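Local coordinates for protein beta-N-acetylhexosaminidase (PDB 1JAK) that probably removes terminal N-acetylhexosamine residues from glycoconjugates by substrate-assisted hydrolysis, as a family 20 beta-N-acetylhexosaminidase, and is inhibited by the bound azasugar, at residues 369-374 with 412-417; 394-399 with 420-425. One frame throughout, in Å; residues are numbered along the deposited sequence.

Contact 1: 369-374 with 412-417. With IFG ((2R,3R,4S,5R)-2-acetamido-3,4-dihydroxy-5-hydroxymethyl-piperidine), chain F.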
loop_
_atom_site.group_PDB
_atom_site.type_symbol
_atom_site.label_atom_id
_atom_site.label_comp_id
_atom_site.label_asym_id
_atom_site.label_seq_id
_atom_site.Cartn_x
_atom_site.Cartn_y
_atom_site.Cartn_z
ATOM N N LEU A 369 10.785 -15.276 -6.199
ATOM C CA LEU A 369 9.977 -15.667 -7.354
ATOM C C LEU A 369 9.762 -17.181 -7.392
ATOM O O LEU A 369 10.337 -17.911 -6.588
ATOM C CB LEU A 369 10.687 -15.240 -8.648
ATOM C CG LEU A 369 11.049 -13.767 -8.891
ATOM C CD1 LEU A 369 12.103 -13.294 -7.903
ATOM C CD2 LEU A 369 11.582 -13.619 -10.311
ATOM N N ASP A 370 8.938 -17.646 -8.330
ATOM C CA ASP A 370 8.685 -19.082 -8.472
ATOM C C ASP A 370 10.017 -19.808 -8.655
ATOM O O ASP A 370 10.249 -20.873 -8.077
ATOM C CB ASP A 370 7.836 -19.368 -9.717
ATOM C CG ASP A 370 6.345 -19.208 -9.480
ATOM O OD1 ASP A 370 5.943 -18.702 -8.413
ATOM O OD2 ASP A 370 5.574 -19.594 -10.385
ATOM N N ARG A 371 10.882 -19.213 -9.469
ATOM C CA ARG A 371 12.185 -19.789 -9.807
ATOM C C ARG A 371 13.287 -19.672 -8.755
ATOM O O ARG A 371 14.365 -20.244 -8.926
ATOM C CB ARG A 371 12.688 -19.158 -11.106
ATOM C CG ARG A 371 13.194 -17.736 -10.915
ATOM C CD ARG A 371 13.254 -16.982 -12.226
ATOM N NE ARG A 371 13.906 -15.685 -12.070
ATOM C CZ ARG A 371 13.819 -14.697 -12.954
ATOM N NH1 ARG A 371 13.096 -14.854 -14.057
ATOM N NH2 ARG A 371 14.466 -13.557 -12.742
ATOM N N THR A 372 13.037 -18.927 -7.686
ATOM C CA THR A 372 14.039 -18.754 -6.642
ATOM C C THR A 372 14.531 -20.114 -6.144
ATOM O O THR A 372 13.742 -21.044 -5.980
ATOM C CB THR A 372 13.463 -17.924 -5.478
ATOM O OG1 THR A 372 13.201 -16.592 -5.945
ATOM C CG2 THR A 372 14.436 -17.868 -4.305
ATOM N N GLY A 373 15.841 -20.223 -5.932
ATOM C CA GLY A 373 16.425 -21.474 -5.474
ATOM C C GLY A 373 15.821 -21.957 -4.171
ATOM O O GLY A 373 15.441 -21.152 -3.324
ATOM N N ASP A 374 15.732 -23.274 -4.008
ATOM C CA ASP A 374 15.160 -23.848 -2.796
ATOM C C ASP A 374 15.891 -23.455 -1.518
ATOM O O ASP A 374 15.272 -23.351 -0.459
ATOM C CB ASP A 374 15.107 -25.378 -2.900
ATOM C CG ASP A 374 14.005 -25.867 -3.828
ATOM O OD1 ASP A 374 13.183 -25.044 -4.280
ATOM O OD2 ASP A 374 13.952 -27.084 -4.098
ATOM N N LEU A 412 9.820 -2.806 -15.830
ATOM C CA LEU A 412 10.985 -3.670 -16.005
ATOM C C LEU A 412 10.590 -5.102 -16.359
ATOM O O LEU A 412 9.417 -5.471 -16.274
ATOM C CB LEU A 412 11.831 -3.661 -14.731
ATOM C CG LEU A 412 12.352 -2.284 -14.305
ATOM C CD1 LEU A 412 13.212 -2.428 -13.065
ATOM C CD2 LEU A 412 13.161 -1.655 -15.437
ATOM N N SER A 413 11.578 -5.914 -16.732
ATOM C CA SER A 413 11.303 -7.290 -17.137
ATOM C C SER A 413 12.231 -8.352 -16.550
ATOM O O SER A 413 12.170 -9.514 -16.953
ATOM C CB SER A 413 11.364 -7.375 -18.664
ATOM O OG SER A 413 12.655 -7.005 -19.131
ATOM N N TRP A 414 13.074 -7.973 -15.597
ATOM C CA TRP A 414 14.016 -8.926 -15.017
ATOM C C TRP A 414 13.355 -10.112 -14.314
ATOM O O TRP A 414 13.948 -11.187 -14.216
ATOM C CB TRP A 414 14.970 -8.215 -14.048
ATOM C CG TRP A 414 14.299 -7.663 -12.827
ATOM C CD1 TRP A 414 13.797 -6.400 -12.661
ATOM C CD2 TRP A 414 14.040 -8.362 -11.605
ATOM N NE1 TRP A 414 13.243 -6.274 -11.406
ATOM C CE2 TRP A 414 13.379 -7.464 -10.739
ATOM C CE3 TRP A 414 14.302 -9.666 -11.158
ATOM C CZ2 TRP A 414 12.975 -7.825 -9.448
ATOM C CZ3 TRP A 414 13.903 -10.026 -9.874
ATOM C CH2 TRP A 414 13.245 -9.106 -9.034
ATOM N N ALA A 415 12.133 -9.920 -13.823
ATOM C CA ALA A 415 11.415 -10.990 -13.135
ATOM C C ALA A 415 10.429 -11.658 -14.084
ATOM O O ALA A 415 9.488 -12.333 -13.648
ATOM C CB ALA A 415 10.671 -10.429 -11.917
ATOM N N GLY A 416 10.659 -11.481 -15.381
ATOM C CA GLY A 416 9.768 -12.048 -16.375
ATOM C C GLY A 416 8.588 -11.111 -16.529
ATOM O O GLY A 416 8.636 -9.978 -16.057
ATOM N N TYR A 417 7.530 -11.574 -17.188
ATOM C CA TYR A 417 6.345 -10.749 -17.384
ATOM C C TYR A 417 5.272 -11.155 -16.391
ATOM O O TYR A 417 5.194 -12.312 -15.985
ATOM C CB TYR A 417 5.854 -10.885 -18.826
ATOM C CG TYR A 417 6.886 -10.369 -19.793
ATOM C CD1 TYR A 417 7.295 -9.040 -19.739
ATOM C CD2 TYR A 417 7.521 -11.221 -20.696
ATOM C CE1 TYR A 417 8.317 -8.567 -20.550
ATOM C CE2 TYR A 417 8.551 -10.754 -21.519
ATOM C CZ TYR A 417 8.943 -9.425 -21.434
ATOM O OH TYR A 417 9.964 -8.942 -22.221
HETATM N N1 IFG F . 14.862 -4.871 -6.763
HETATM C C2 IFG F . 15.184 -3.751 -5.842
HETATM C C3 IFG F . 14.312 -2.443 -6.026
HETATM C C4 IFG F . 13.995 -2.109 -7.499
HETATM C C5 IFG F . 13.399 -3.353 -8.162
HETATM C C6 IFG F . 12.978 -3.183 -9.617
HETATM C C7 IFG F . 13.942 -4.857 -4.028
HETATM C C8 IFG F . 13.713 -5.339 -2.618
HETATM C C9 IFG F . 14.340 -4.564 -8.104
HETATM N N2 IFG F . 15.076 -4.217 -4.441
HETATM O O7 IFG F . 13.046 -5.079 -4.830
HETATM O O3 IFG F . 14.981 -1.344 -5.423
HETATM O O4 IFG F . 15.211 -1.764 -8.161
HETATM O O6 IFG F . 12.010 -4.155 -9.994
HETATM O O HOH W 1 14.300 -13.306 -16.039
#
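The carbonyl oxygen of Trp414 is gripped twice, by the guanidinium of Arg371 and by a water that the same guanidinium holds. Arg371 NH2 donates to Trp414 O over 2.8 Å, nearly straight at 162°, with the oxygen at the edge of the guanidinium and close to its plane. Water 1 closes a small ring beside this bond: it accepts from Arg371 NH1 and donates to Trp414 O. The arginine reaches so far because its chain runs extended from CG to NE, after CG has been set between the backbone N and the carbonyl carbon (chi1 75°). A glycerol, probably from the crystallisation liquor, also takes a hydrogen bond from NH1.

Beside this polar link lies an apolar one. Leu369 CD2 lies over one face of the Arg371 guanidinium, 3.4 Å from its plane and off toward the rim, and the same methyl touches Ala415 CB at 3.7 Å. The other branch, CD1, approaches CZ3 of the Trp414 ring at 4.2 Å, while Ala415 CB lies over one face of that indole. Both leucine methyls thus pack alongside the polar link. Leu369 to Thr372 form a type I turn, closed by Thr372 N to Leu369 O and reinforced by Leu369 N donating to Thr372 OG1 over 2.8 Å; the facing residues Ser413 to Gly416 form a second type I turn.

At the far edge of the indole, Trp414 NE1 gives a 2.8 Å hydrogen bond to O6 of the azasugar, in the ring plane, and Leu412 CD1 packs on C6 of the azasugar at 3.5 Å. Two loops that follow successive strands of the barrel are joined here beside the ligand, an arrangement characteristic of the active-site rim of a TIM barrel.

Contact 2: 394-399 with 420-425. With IFG ((2R,3R,4S,5R)-2-acetamido-3,4-dihydroxy-5-hydroxymethyl-piperidine), chain F.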
loop_
_atom_site.group_PDB
_atom_site.type_symbol
_atom_site.label_atom_id
_atom_site.label_comp_id
_atom_site.label_asym_id
_atom_site.label_seq_id
_atom_site.Cartn_x
_atom_site.Cartn_y
_atom_site.Cartn_z
ATOM N N PRO A 394 6.032 -11.306 -3.847
ATOM C CA PRO A 394 6.862 -11.943 -4.877
ATOM C C PRO A 394 7.093 -11.014 -6.063
ATOM O O PRO A 394 6.152 -10.412 -6.579
ATOM C CB PRO A 394 6.050 -13.181 -5.268
ATOM C CG PRO A 394 5.225 -13.465 -4.026
ATOM C CD PRO A 394 4.802 -12.082 -3.611
ATOM N N ALA A 395 8.345 -10.911 -6.497
ATOM C CA ALA A 395 8.687 -10.033 -7.613
ATOM C C ALA A 395 8.006 -10.420 -8.923
ATOM O O ALA A 395 7.834 -9.576 -9.802
ATOM C CB ALA A 395 10.203 -9.995 -7.801
ATOM N N ASP A 396 7.626 -11.687 -9.061
ATOM C CA ASP A 396 6.957 -12.134 -10.275
ATOM C C ASP A 396 5.448 -12.251 -10.058
ATOM O O ASP A 396 4.755 -12.963 -10.788
ATOM C CB ASP A 396 7.547 -13.473 -10.753
ATOM C CG ASP A 396 7.388 -14.592 -9.736
ATOM O OD1 ASP A 396 7.099 -14.313 -8.553
ATOM O OD2 ASP A 396 7.574 -15.766 -10.129
ATOM N N ARG A 397 4.949 -11.535 -9.050
ATOM C CA ARG A 397 3.524 -11.542 -8.730
ATOM C C ARG A 397 2.968 -10.157 -8.402
ATOM O O ARG A 397 2.051 -9.676 -9.071
ATOM C CB ARG A 397 3.243 -12.440 -7.522
ATOM C CG ARG A 397 3.670 -13.885 -7.672
ATOM C CD ARG A 397 2.698 -14.668 -8.517
ATOM N NE ARG A 397 3.100 -16.069 -8.612
ATOM C CZ ARG A 397 2.371 -17.015 -9.191
ATOM N NH1 ARG A 397 1.194 -16.714 -9.725
ATOM N NH2 ARG A 397 2.826 -18.262 -9.249
ATOM N N THR A 398 3.521 -9.523 -7.370
ATOM C CA THR A 398 3.008 -8.229 -6.926
ATOM C C THR A 398 3.870 -6.986 -7.128
ATOM O O THR A 398 3.547 -5.922 -6.595
ATOM C CB THR A 398 2.602 -8.296 -5.442
ATOM O OG1 THR A 398 3.774 -8.407 -4.624
ATOM C CG2 THR A 398 1.704 -9.506 -5.194
ATOM N N TYR A 399 4.964 -7.109 -7.873
ATOM C CA TYR A 399 5.803 -5.950 -8.160
ATOM C C TYR A 399 5.095 -5.223 -9.303
ATOM O O TYR A 399 5.107 -5.679 -10.449
ATOM C CB TYR A 399 7.208 -6.407 -8.571
ATOM C CG TYR A 399 8.179 -6.463 -7.412
ATOM C CD1 TYR A 399 7.758 -6.857 -6.139
ATOM C CD2 TYR A 399 9.516 -6.102 -7.581
ATOM C CE1 TYR A 399 8.641 -6.881 -5.063
ATOM C CE2 TYR A 399 10.410 -6.123 -6.510
ATOM C CZ TYR A 399 9.962 -6.509 -5.254
ATOM O OH TYR A 399 10.820 -6.494 -4.184
ATOM N N VAL A 420 -2.215 -9.862 -15.475
ATOM C CA VAL A 420 -3.183 -9.757 -14.397
ATOM C C VAL A 420 -3.494 -11.075 -13.691
ATOM O O VAL A 420 -3.536 -11.123 -12.464
ATOM C CB VAL A 420 -4.482 -9.122 -14.915
ATOM C CG1 VAL A 420 -5.464 -8.919 -13.767
ATOM C CG2 VAL A 420 -4.160 -7.790 -15.582
ATOM N N GLN A 421 -3.699 -12.151 -14.444
ATOM C CA GLN A 421 -4.003 -13.419 -13.793
ATOM C C GLN A 421 -2.860 -13.905 -12.911
ATOM O O GLN A 421 -3.085 -14.330 -11.782
ATOM C CB GLN A 421 -4.365 -14.509 -14.811
ATOM C CG GLN A 421 -4.651 -15.848 -14.132
ATOM C CD GLN A 421 -5.211 -16.908 -15.065
ATOM O OE1 GLN A 421 -5.330 -16.700 -16.272
ATOM N NE2 GLN A 421 -5.555 -18.059 -14.499
ATOM N N ARG A 422 -1.630 -13.834 -13.412
ATOM C CA ARG A 422 -0.491 -14.289 -12.619
ATOM C C ARG A 422 -0.380 -13.527 -11.299
ATOM O O ARG A 422 -0.086 -14.107 -10.255
ATOM C CB ARG A 422 0.820 -14.132 -13.400
ATOM C CG ARG A 422 2.030 -14.679 -12.640
ATOM C CD ARG A 422 3.335 -14.474 -13.393
ATOM N NE ARG A 422 4.459 -15.105 -12.702
ATOM C CZ ARG A 422 4.671 -16.417 -12.657
ATOM N NH1 ARG A 422 3.833 -17.250 -13.265
ATOM N NH2 ARG A 422 5.719 -16.900 -12.001
ATOM N N SER A 423 -0.628 -12.224 -11.346
ATOM C CA SER A 423 -0.538 -11.395 -10.153
ATOM C C SER A 423 -1.569 -11.770 -9.088
ATOM O O SER A 423 -1.305 -11.658 -7.894
ATOM C CB SER A 423 -0.710 -9.921 -10.536
ATOM O OG SER A 423 -0.541 -9.078 -9.412
ATOM N N TYR A 424 -2.731 -12.236 -9.535
ATOM C CA TYR A 424 -3.836 -12.596 -8.644
ATOM C C TYR A 424 -3.961 -14.066 -8.260
ATOM O O TYR A 424 -4.310 -14.396 -7.124
ATOM C CB TYR A 424 -5.157 -12.167 -9.299
ATOM C CG TYR A 424 -6.413 -12.626 -8.580
ATOM C CD1 TYR A 424 -6.917 -11.912 -7.494
ATOM C CD2 TYR A 424 -7.094 -13.778 -8.985
ATOM C CE1 TYR A 424 -8.070 -12.327 -6.827
ATOM C CE2 TYR A 424 -8.250 -14.208 -8.320
ATOM C CZ TYR A 424 -8.732 -13.476 -7.246
ATOM O OH TYR A 424 -9.878 -13.874 -6.593
ATOM N N ASP A 425 -3.671 -14.941 -9.214
ATOM C CA ASP A 425 -3.853 -16.374 -9.038
ATOM C C ASP A 425 -2.921 -17.190 -8.141
ATOM O O ASP A 425 -2.220 -18.085 -8.613
ATOM C CB ASP A 425 -3.932 -17.021 -10.422
ATOM C CG ASP A 425 -4.924 -18.165 -10.477
ATOM O OD1 ASP A 425 -5.639 -18.390 -9.475
ATOM O OD2 ASP A 425 -4.992 -18.832 -11.530
HETATM N N1 IFG F . 14.862 -4.871 -6.763
HETATM C C2 IFG F . 15.184 -3.751 -5.842
HETATM C C3 IFG F . 14.312 -2.443 -6.026
HETATM C C4 IFG F . 13.995 -2.109 -7.499
HETATM C C5 IFG F . 13.399 -3.353 -8.162
HETATM C C6 IFG F . 12.978 -3.183 -9.617
HETATM C C7 IFG F . 13.942 -4.857 -4.028
HETATM C C8 IFG F . 13.713 -5.339 -2.618
HETATM C C9 IFG F . 14.340 -4.564 -8.104
HETATM N N2 IFG F . 15.076 -4.217 -4.441
HETATM O O7 IFG F . 13.046 -5.079 -4.830
HETATM O O3 IFG F . 14.981 -1.344 -5.423
HETATM O O4 IFG F . 15.211 -1.764 -8.161
HETATM O O6 IFG F . 12.010 -4.155 -9.994
#
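Two guanidinium groups lie face to face, Arg397 on Arg422, their planes 10° apart and their centres 4.2 Å from each other, with each CZ over the middle of the other group. Around the edges are acceptors. Arg397 NH1 donates to Arg422 O over 3.0 Å, in the carbonyl plane and on a lone pair, and Arg422 NH2 forms a salt bridge with Asp396 OD2 at 2.9 Å. That carboxylate oxygen is met from above its own plane, the carboxylate and guanidinium being steeply inclined to each other. A weak bond from Arg422 NE to Asp396 O adds a second hold on the same arginine.

The like charges of the stack are probably eased by Asp370, whose carboxylate bridges to both arginines, as well as by Asp396. The two side chains cross at about a right angle: Arg422 runs extended with CG anti to the backbone N (chi1 -176°), whereas the bend of Arg397 at chi2 (-78°) turns NH1 back to the backbone of the helix.

Beside the stack the backbones come close, with the CA atoms of Arg397 and Ser423 4.3 Å apart. Ser423 OG donates to Arg397 O over 2.7 Å, and the CA of Ser423 makes a CH...O contact with the same oxygen at 3.3 Å. At the end of 394-399, Tyr399 OH gives a 2.7 Å hydrogen bond to O7, the acetamido oxygen of the azasugar, and Ala395 CA lies over one face of the phenol ring.

The loop after strand 389-392 is thereby joined to helix 420-424. Thr398 and Ser423 both pack on Val469 of helix 465-474, Thr398 OG1 bonds to Glu444 O of strand 440-447, and Val420 and Tyr424 pack on Trp482 of helix 482-490.

Overall arrangement
Along the chain, strand 363-366 leads into 369-374, helix 374-385 and strand 389-392 follow, and the long connection after that strand supplies 394-399, then 412-417, and continues into helix 420-424. Contact 1 closes a long excursion that takes in helix 374-385 and strand 389-392; contact 2 closes a shorter loop within that connection. Their segments alternate, so the two closures cross instead of nesting. They also meet in space: Asp370 N probably bonds to Asp396 OD2, and Trp414 packs on Ala395. Neighbouring barrel loops and the short helix 420-424, in the connection to strand 440-447, are thus tied together, and both contacts border the azasugar site.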